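PDB 4UT1: flagellar hook-associated protein from Burkholderia pseudomallei, which probably serves as a structural component of the junction that joins the bacterial flagellar hook to the filament. Local coordinates for residues 93-96 / 97-101; 155-158 / 159-163; 598-601 / 602-606. All coordinates share one frame; numbering follows the deposited sequence.

Contact 1: residues 93-96 / 97-101; sequences STYY and TLVAQ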
# COMPACT_ATOMS: atom_id res chain seq x y z
N SER A 93 -10.16 24.34 9.10
CA SER A 93 -10.45 23.88 10.45
C SER A 93 -11.07 22.50 10.41
O SER A 93 -10.80 21.68 11.28
CB SER A 93 -11.38 24.86 11.19
OG SER A 93 -12.69 24.83 10.66
N THR A 94 -11.90 22.24 9.41
CA THR A 94 -12.44 20.90 9.20
C THR A 94 -11.30 19.89 8.93
O THR A 94 -11.26 18.82 9.53
CB THR A 94 -13.44 20.88 8.02
OG1 THR A 94 -14.60 21.63 8.39
CG2 THR A 94 -13.86 19.47 7.67
N TYR A 95 -10.40 20.24 8.01
CA TYR A 95 -9.27 19.38 7.66
C TYR A 95 -8.40 19.17 8.91
O TYR A 95 -8.07 18.03 9.25
CB TYR A 95 -8.46 20.00 6.51
CG TYR A 95 -7.44 19.10 5.83
CD1 TYR A 95 -7.04 17.90 6.40
CD2 TYR A 95 -6.86 19.47 4.62
CE1 TYR A 95 -6.09 17.09 5.78
CE2 TYR A 95 -5.92 18.67 3.99
CZ TYR A 95 -5.54 17.48 4.57
OH TYR A 95 -4.61 16.68 3.95
N TYR A 96 -8.05 20.25 9.59
CA TYR A 96 -7.25 20.14 10.81
C TYR A 96 -7.86 19.16 11.82
O TYR A 96 -7.19 18.24 12.31
CB TYR A 96 -7.04 21.50 11.49
CG TYR A 96 -6.31 21.32 12.80
CD1 TYR A 96 -5.06 20.72 12.82
CD2 TYR A 96 -6.87 21.70 14.01
CE1 TYR A 96 -4.38 20.52 14.00
CE2 TYR A 96 -6.18 21.51 15.21
CZ TYR A 96 -4.94 20.91 15.19
OH TYR A 96 -4.25 20.70 16.37
N THR A 97 -9.14 19.36 12.14
CA THR A 97 -9.81 18.53 13.14
C THR A 97 -9.68 17.05 12.78
O THR A 97 -9.37 16.22 13.64
CB THR A 97 -11.29 18.92 13.30
OG1 THR A 97 -11.37 20.25 13.82
CG2 THR A 97 -12.00 17.98 14.25
N LEU A 98 -9.86 16.73 11.51
CA LEU A 98 -9.85 15.34 11.08
C LEU A 98 -8.44 14.75 11.12
O LEU A 98 -8.26 13.61 11.55
CB LEU A 98 -10.42 15.22 9.67
CG LEU A 98 -11.92 15.45 9.55
CD1 LEU A 98 -12.30 15.55 8.09
CD2 LEU A 98 -12.67 14.31 10.22
N VAL A 99 -7.46 15.51 10.67
CA VAL A 99 -6.10 14.97 10.64
C VAL A 99 -5.53 14.95 12.06
O VAL A 99 -4.73 14.08 12.40
CB VAL A 99 -5.16 15.76 9.68
CG1 VAL A 99 -5.03 17.19 10.12
CG2 VAL A 99 -3.79 15.08 9.58
N ALA A 100 -5.97 15.88 12.91
CA ALA A 100 -5.54 15.86 14.30
C ALA A 100 -6.06 14.58 14.98
O ALA A 100 -5.33 13.92 15.73
CB ALA A 100 -6.01 17.10 15.05
N GLN A 101 -7.32 14.26 14.71
CA GLN A 101 -7.92 13.01 15.18
C GLN A 101 -7.11 11.79 14.72
O GLN A 101 -6.77 10.92 15.52
CB GLN A 101 -9.37 12.89 14.69
CG GLN A 101 -10.06 11.61 15.16
CD GLN A 101 -11.42 11.39 14.53
OE1 GLN A 101 -11.96 10.28 14.58
NE2 GLN A 101 -11.99 12.44 13.96

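Contact 2: residues 155-158 / 159-163; sequences GQQY and SQLRQ. With EDO (1,2-ethanediol), chain G.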
# COMPACT_ATOMS: atom_id res chain seq x y z
N GLY A 155 -7.13 -1.17 10.31
CA GLY A 155 -8.04 -1.21 9.17
C GLY A 155 -9.42 -0.71 9.57
O GLY A 155 -10.07 0.05 8.84
N GLN A 156 -9.86 -1.13 10.75
CA GLN A 156 -11.15 -0.69 11.28
C GLN A 156 -11.18 0.81 11.53
O GLN A 156 -12.17 1.47 11.23
CB GLN A 156 -11.48 -1.43 12.58
CG GLN A 156 -11.68 -2.93 12.44
CD GLN A 156 -13.02 -3.30 11.82
OE1 GLN A 156 -14.07 -2.76 12.19
NE2 GLN A 156 -12.99 -4.23 10.87
N GLN A 157 -10.10 1.36 12.09
CA GLN A 157 -10.02 2.79 12.36
C GLN A 157 -10.06 3.62 11.08
O GLN A 157 -10.77 4.63 10.98
CB GLN A 157 -8.76 3.14 13.16
CG GLN A 157 -8.62 4.64 13.44
CD GLN A 157 -9.67 5.16 14.42
OE1 GLN A 157 -9.96 4.52 15.43
NE2 GLN A 157 -10.26 6.30 14.11
N TYR A 158 -9.31 3.19 10.08
CA TYR A 158 -9.33 3.91 8.82
C TYR A 158 -10.71 3.87 8.18
O TYR A 158 -11.20 4.90 7.71
CB TYR A 158 -8.25 3.37 7.87
CG TYR A 158 -6.94 4.05 8.16
CD1 TYR A 158 -6.72 5.36 7.76
CD2 TYR A 158 -5.93 3.40 8.89
CE1 TYR A 158 -5.54 6.01 8.04
CE2 TYR A 158 -4.75 4.04 9.17
CZ TYR A 158 -4.56 5.34 8.75
OH TYR A 158 -3.38 5.98 9.04
N SER A 159 -11.38 2.72 8.20
CA SER A 159 -12.69 2.65 7.57
C SER A 159 -13.71 3.42 8.40
O SER A 159 -14.68 3.95 7.88
CB SER A 159 -13.12 1.19 7.39
OG SER A 159 -13.23 0.55 8.65
N GLN A 160 -13.48 3.50 9.71
CA GLN A 160 -14.39 4.23 10.57
C GLN A 160 -14.30 5.73 10.29
O GLN A 160 -15.33 6.41 10.17
CB GLN A 160 -14.10 3.90 12.04
CG GLN A 160 -14.58 2.50 12.44
CD GLN A 160 -14.04 2.04 13.80
OE1 GLN A 160 -13.36 2.79 14.50
NE2 GLN A 160 -14.33 0.79 14.16
N LEU A 161 -13.08 6.24 10.19
CA LEU A 161 -12.85 7.61 9.77
C LEU A 161 -13.43 7.87 8.38
O LEU A 161 -14.04 8.93 8.14
CB LEU A 161 -11.35 7.92 9.78
CG LEU A 161 -10.75 8.16 11.17
CD1 LEU A 161 -9.26 8.40 11.05
CD2 LEU A 161 -11.45 9.34 11.83
N ARG A 162 -13.26 6.91 7.48
CA ARG A 162 -13.77 7.06 6.12
C ARG A 162 -15.30 7.15 6.13
O ARG A 162 -15.90 7.96 5.40
CB ARG A 162 -13.31 5.92 5.21
CG ARG A 162 -13.69 6.13 3.74
CD ARG A 162 -12.96 5.17 2.81
NE ARG A 162 -11.52 5.37 2.84
CZ ARG A 162 -10.66 4.55 3.44
NH1 ARG A 162 -11.09 3.45 4.05
NH2 ARG A 162 -9.37 4.83 3.42
N GLN A 163 -15.93 6.36 7.00
CA GLN A 163 -17.39 6.43 7.09
C GLN A 163 -17.84 7.69 7.82
O GLN A 163 -18.89 8.25 7.49
CB GLN A 163 -17.94 5.18 7.78
CG GLN A 163 -19.43 5.26 8.07
CD GLN A 163 -20.25 5.55 6.83
OE1 GLN A 163 -19.84 5.22 5.71
NE2 GLN A 163 -21.43 6.15 7.03
C1 EDO G . -17.21 -2.55 8.05
O1 EDO G . -18.34 -2.13 8.82
C2 EDO G . -16.08 -2.82 9.03
O2 EDO G . -14.92 -3.27 8.33
O HOH W 1 -15.59 -0.56 11.96
O HOH W 2 -11.26 2.01 15.71
O HOH W 3 -12.77 5.91 14.73

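Contact 3: residues 598-601 / 602-606; sequences AGYV and NAIGN. With EDO (1,2-ethanediol), chain P; EDO (1,2-ethanediol), chain B.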
# COMPACT_ATOMS: atom_id res chain seq x y z
N ALA A 598 7.72 4.88 9.86
CA ALA A 598 8.01 6.21 10.39
C ALA A 598 7.64 7.30 9.38
O ALA A 598 7.15 8.36 9.76
CB ALA A 598 9.48 6.32 10.79
N GLY A 599 7.88 7.05 8.10
CA GLY A 599 7.50 7.99 7.06
C GLY A 599 5.99 8.16 6.98
O GLY A 599 5.49 9.26 6.81
N TYR A 600 5.27 7.05 7.10
CA TYR A 600 3.82 7.06 7.03
C TYR A 600 3.24 7.88 8.19
O TYR A 600 2.32 8.68 8.00
CB TYR A 600 3.29 5.61 7.02
CG TYR A 600 2.07 5.34 7.86
CD1 TYR A 600 0.79 5.52 7.34
CD2 TYR A 600 2.19 4.89 9.17
CE1 TYR A 600 -0.32 5.29 8.10
CE2 TYR A 600 1.08 4.65 9.94
CZ TYR A 600 -0.17 4.84 9.41
OH TYR A 600 -1.29 4.60 10.17
N VAL A 601 3.80 7.71 9.38
CA VAL A 601 3.32 8.46 10.54
C VAL A 601 3.67 9.94 10.40
O VAL A 601 2.84 10.80 10.68
CB VAL A 601 3.91 7.90 11.86
CG1 VAL A 601 3.72 8.88 13.02
CG2 VAL A 601 3.27 6.56 12.19
N ASN A 602 4.89 10.22 9.97
CA ASN A 602 5.36 11.59 9.87
C ASN A 602 4.60 12.41 8.83
O ASN A 602 4.47 13.62 8.97
CB ASN A 602 6.86 11.63 9.56
CG ASN A 602 7.71 11.23 10.76
OD1 ASN A 602 7.26 11.32 11.90
ND2 ASN A 602 8.93 10.78 10.51
N ALA A 603 4.11 11.75 7.78
CA ALA A 603 3.29 12.44 6.78
C ALA A 603 2.04 12.97 7.46
O ALA A 603 1.64 14.11 7.25
CB ALA A 603 2.92 11.51 5.62
N ILE A 604 1.43 12.13 8.29
CA ILE A 604 0.24 12.54 9.03
C ILE A 604 0.60 13.64 10.05
O ILE A 604 -0.10 14.66 10.16
CB ILE A 604 -0.41 11.34 9.75
CG1 ILE A 604 -0.88 10.31 8.72
CG2 ILE A 604 -1.58 11.82 10.65
CD1 ILE A 604 -1.19 8.92 9.26
N GLY A 605 1.68 13.44 10.79
CA GLY A 605 2.10 14.40 11.80
C GLY A 605 2.43 15.77 11.24
O GLY A 605 2.07 16.79 11.83
N ASN A 606 3.10 15.79 10.10
CA ASN A 606 3.50 17.04 9.48
C ASN A 606 2.29 17.78 8.94
O ASN A 606 2.21 19.00 9.03
CB ASN A 606 4.52 16.78 8.36
CG ASN A 606 5.84 16.26 8.89
OD1 ASN A 606 6.11 16.34 10.08
ND2 ASN A 606 6.66 15.71 8.00
C1 EDO P . -1.46 2.91 14.92
O1 EDO P . -0.49 1.89 15.22
C2 EDO P . -1.83 2.89 13.44
O2 EDO P . -0.72 3.27 12.60
C1 EDO B . 5.33 21.70 10.25
O1 EDO B . 4.82 20.67 9.39
C2 EDO B . 5.19 23.03 9.53
O2 EDO B . 6.30 23.88 9.84

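Contact 1: residues 93-96 / 97-101
Tyr96 and Ala100, four residues apart on the N-terminal helix 80-106, meet in a CH-pi contact between successive turns of one continuous alpha-helix. The methyl group of Ala100 lies over one face of the phenol ring, with CB 4.2 Å from the ring centroid of Tyr96 and displaced toward the rim on the CE1 side. Because chi1 of Tyr96 is 176°, CG stands opposite the backbone N and beside the carbonyl carbon, which carries the ring forward along the helix above the next turn. The same pair is joined through the backbone, where Ala100 N donates to Tyr96 O at 2.7 Å, so ring and methyl are brought together by the helical repeat itself. One step earlier, Val99 N donates to Tyr95 O at 3.0 Å, and the Tyr95 ring approaches the valine obliquely, CE1 standing 4.2 Å from Val99 CB. Val99 CG1 lies near the carbonyl oxygens four and three residues earlier, 3.3 Å from both Tyr95 O and Tyr96 O. On another side of the helix, Thr94 CG2 and Leu98 CD1 come within 4.2 Å, while the hydroxyl of Thr94 is bonded to Ser90 O. Outside the segment, Tyr95 OH is hydrogen-bonded to Thr299 OG1 on helix 287-322, whose Phe295 also receives Tyr95 and Leu98; Val99 meets Leu611 of helix 593-630. The chemistry is thus divided: main-chain N-H groups satisfy the carbonyls within the helix, and apolar and aromatic groups pack along its flanks, with the Tyr95 hydroxyl bonded to a neighbouring helix.

Contact 2: residues 155-158 / 159-163
Gln160 OE1 accepts hydrogen bonds from two waters that tie it back to Gln157, three residues earlier on the long helix 134-193 of the FlgK helical bundle. One of these waters also donates to Gln157 OE1 at 2.8 Å; the other lies 3.2 Å from Gln160 OE1 and takes a weak bond from Gln157 NE2. The side chains cross at about a right angle, their amide planes 78° apart, and the first water bridges two OE1 atoms that, as acceptors, could not bond each other. A third water serves the other end of the Gln160 amide, accepting from NE2 at 2.9 Å and donating to Gln156 OE1 at 2.7 Å. Further round, the bent Gln157 chain, with chi2 at 69°, crosses Leu161 and places NE2 3.5 Å from Leu161 CG, while Leu161 N donates almost straight to Gln157 O at 2.9 Å. Leu161 and Tyr158 face helices 80-106 and 287-322. Arg162 is buried, and its guanidinium makes salt bridges to Glu259 and Asp301 and a hydrogen bond to Gln304, so the charge is probably balanced. Its N donates to Tyr158 O at 2.9 Å, and this oxygen lies over one face of the arginine's own guanidinium group.

Contact 3: residues 598-601 / 602-606
The Tyr600 ring meets Ile604 obliquely, CE1 standing 3.9 Å from Ile604 CD1, while an ethanediol, probably from the crystallisation liquor, sits at the ring edge in its plane. The diol's O2 is 2.8 Å from Tyr600 OH, in a hydrogen bond where either group could be the donor, and the same hydroxyl is bonded to Tyr158. The neighbouring Tyr597 also meets the ring, the two planes lying about 50° apart. Tyrosine and isoleucine run side by side and point the same way. Chi1 of Tyr600 is 138°, well off a staggered value, so the ring takes its place probably at some torsional cost. At this pair the usual i to i+4 backbone approach is long, Tyr600 O and Ile604 N being 3.6 Å apart, and Ile604 CD1 lies 3.7 Å from that oxygen. Bonding is regular on the flanking positions, with Ala603 N donating to Gly599 O at 3.0 Å and Gly605 N to Val601 O at 2.9 Å, in the carbonyl plane. Asn602 N donates to Ala598 O at 2.9 Å, and the asparagine side chain folds back over that same carbonyl. On helix 593-630, Tyr600 and Ile604 pack against Ala303 of helix 287-322. Helix 80-106 supplies Val106 beside Tyr600 and Leu102 beside Ile604, and Pro109, in the loop that follows, packs on Ala598, Val601 and Asn602.

How the contacts relate
Each contact joins successive turns within one helix, so none closes a long loop and none nests in or crosses another; they follow in series. From the N terminus, contact 1 lies on helix 80-106, contact 2 on helix 134-193 and contact 3 on helix 593-630, after the beta-rich portions. The three helices come together side by side. Gln101 of contact 1 packs on Leu161 of contact 2, and Val99 reaches the backbone of Ile604 in contact 3. Contacts 2 and 3 are joined by a probable hydrogen bond of 2.7 Å between Tyr158 OH and Tyr600 OH. Helix 287-322 borders all three, so helices from early and late in the modelled chain share one bundle.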